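Local coordinates for protein azurocidin (Homo sapiens, PDB 1A7S) that binds heparin, acts as a neutrophil granule antibiotic against many Gram-negative bacteria, and attracts monocytes and fibroblasts, at residues Met37-Cys42 and Leu87-Leu92. Numbering follows the deposited sequence.
Sequences MTAASC and LNDLML
Thr38 and Met91 form an antiparallel hydrogen-bonded pair, Thr38 N reaching Met91 O at 2.9 Å and Met91 N returning to Thr38 O at 2.8 Å, while Met37 and Leu92 make the adjoining non-hydrogen-bonded pair. On the face bearing Met37 and Leu92, Met37 CG rests 3.6 Å from Leu90 CD1, and its CB packs against Leu92 CD2. Val188 packs on Met37 and Leu90, and helix 210-218 on the two leucines. On the other face Thr38 CG2 sits beside Met91 CB, which also meets the backbone of Ala40; Thr38 OG1 bonds to Gly27 O. The case illustrates how a carboxylate can continue a cross-connection where strand pairing ends. The Asp89 side chain, its CG swung opposite the backbone N (chi1 -170°), carries that group across to the 3-10 segment 40-42: Ser41 N gives its hydrogen to Asp89 OD1 at 2.8 Å, on the syn side but 22° out of the carboxylate plane, and Ser41 OG gives its own to the syn lone pair of Asp89 OD2 at 2.7 Å. Ser190 OG also bonds to OD2, so three bonds fix the rotation of this buried group. At the junction of the two barrels, the pairing corresponds to the Asp-His side of the triad in active chymotrypsin-like relatives, with Ser41 probably where the histidine would stand, consistent with a serine protease homolog.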
loop_
_atom_site.group_PDB
_atom_site.type_symbol
_atom_site.label_atom_id
_atom_site.label_comp_id
_atom_site.label_asym_id
_atom_site.label_seq_id
_atom_site.Cartn_x
_atom_site.Cartn_y
_atom_site.Cartn_z
ATOM N N MET A 37 5.039 -4.374 -2.845
ATOM C CA MET A 37 3.905 -5.008 -2.128
ATOM C C MET A 37 2.658 -4.121 -2.298
ATOM O O MET A 37 2.718 -2.910 -2.083
ATOM C CB MET A 37 4.248 -5.123 -0.640
ATOM C CG MET A 37 3.151 -5.740 0.192
ATOM S SD MET A 37 3.689 -6.113 1.884
ATOM C CE MET A 37 3.842 -4.459 2.589
ATOM N N THR A 38 1.567 -4.754 -2.663
ATOM C CA THR A 38 0.297 -4.092 -2.898
ATOM C C THR A 38 -0.831 -5.077 -2.548
ATOM O O THR A 38 -0.585 -6.108 -1.899
ATOM C CB THR A 38 0.210 -3.598 -4.348
ATOM O OG1 THR A 38 -0.933 -2.792 -4.557
ATOM C CG2 THR A 38 0.281 -4.671 -5.360
ATOM N N ALA A 39 -2.054 -4.676 -2.873
ATOM C CA ALA A 39 -3.229 -5.510 -2.624
ATOM C C ALA A 39 -3.558 -6.304 -3.847
ATOM O O ALA A 39 -3.591 -5.798 -4.977
ATOM C CB ALA A 39 -4.405 -4.610 -2.230
ATOM N N ALA A 40 -3.919 -7.587 -3.646
ATOM C CA ALA A 40 -4.447 -8.409 -4.731
ATOM C C ALA A 40 -5.753 -7.868 -5.300
ATOM O O ALA A 40 -6.026 -8.049 -6.514
ATOM C CB ALA A 40 -4.603 -9.859 -4.319
ATOM N N SER A 41 -6.522 -7.195 -4.470
ATOM C CA SER A 41 -7.781 -6.620 -4.919
ATOM C C SER A 41 -7.558 -5.503 -5.959
ATOM O O SER A 41 -8.544 -5.120 -6.603
ATOM C CB SER A 41 -8.552 -6.060 -3.728
ATOM O OG SER A 41 -7.769 -5.126 -2.995
ATOM N N CYS A 42 -6.359 -5.043 -6.146
ATOM C CA CYS A 42 -6.025 -4.062 -7.196
ATOM C C CYS A 42 -5.928 -4.684 -8.586
ATOM O O CYS A 42 -5.881 -3.993 -9.569
ATOM C CB CYS A 42 -4.715 -3.398 -6.872
ATOM S SG CYS A 42 -4.744 -2.285 -5.463
ATOM N N LEU A 87 -10.121 -11.829 1.796
ATOM C CA LEU A 87 -9.099 -12.483 2.646
ATOM C C LEU A 87 -7.765 -12.617 1.919
ATOM O O LEU A 87 -7.756 -12.885 0.688
ATOM C CB LEU A 87 -9.537 -13.912 2.980
ATOM C CG LEU A 87 -10.453 -14.137 4.134
ATOM C CD1 LEU A 87 -10.623 -15.641 4.276
ATOM C CD2 LEU A 87 -10.167 -13.416 5.406
ATOM N N ASN A 88 -6.700 -12.470 2.621
ATOM C CA ASN A 88 -5.364 -12.626 2.069
ATOM C C ASN A 88 -5.130 -11.679 0.941
ATOM O O ASN A 88 -4.624 -12.026 -0.118
ATOM C CB ASN A 88 -5.114 -14.062 1.714
ATOM C CG ASN A 88 -5.159 -15.049 2.878
ATOM O OD1 ASN A 88 -5.347 -14.705 4.012
ATOM N ND2 ASN A 88 -4.941 -16.313 2.502
ATOM N N ASP A 89 -5.514 -10.417 1.161
ATOM C CA ASP A 89 -5.476 -9.368 0.145
ATOM C C ASP A 89 -4.095 -8.765 0.036
ATOM O O ASP A 89 -3.792 -7.703 0.546
ATOM C CB ASP A 89 -6.538 -8.317 0.422
ATOM C CG ASP A 89 -6.686 -7.344 -0.764
ATOM O OD1 ASP A 89 -6.014 -7.606 -1.792
ATOM O OD2 ASP A 89 -7.477 -6.419 -0.650
ATOM N N LEU A 90 -3.236 -9.482 -0.681
ATOM C CA LEU A 90 -1.811 -9.209 -0.687
ATOM C C LEU A 90 -1.236 -9.718 -2.023
ATOM O O LEU A 90 -1.482 -10.839 -2.445
ATOM C CB LEU A 90 -1.128 -9.851 0.465
ATOM C CG LEU A 90 0.447 -9.725 0.534
ATOM C CD1 LEU A 90 0.732 -8.353 0.843
ATOM C CD2 LEU A 90 0.955 -10.723 1.585
ATOM N N MET A 91 -0.482 -8.841 -2.686
ATOM C CA MET A 91 0.133 -9.193 -3.952
ATOM C C MET A 91 1.531 -8.644 -3.984
ATOM O O MET A 91 1.709 -7.479 -3.589
ATOM C CB MET A 91 -0.704 -8.678 -5.116
ATOM C CG MET A 91 -0.108 -9.138 -6.475
ATOM S SD MET A 91 -1.199 -9.088 -7.744
ATOM C CE MET A 91 -2.475 -10.276 -7.403
ATOM N N LEU A 92 2.476 -9.402 -4.465
ATOM C CA LEU A 92 3.827 -8.937 -4.695
ATOM C C LEU A 92 4.046 -8.825 -6.203
ATOM O O LEU A 92 3.790 -9.771 -6.935
ATOM C CB LEU A 92 4.856 -9.912 -4.074
ATOM C CG LEU A 92 4.688 -10.102 -2.572
ATOM C CD1 LEU A 92 5.892 -10.935 -2.033
ATOM C CD2 LEU A 92 4.555 -8.856 -1.782
#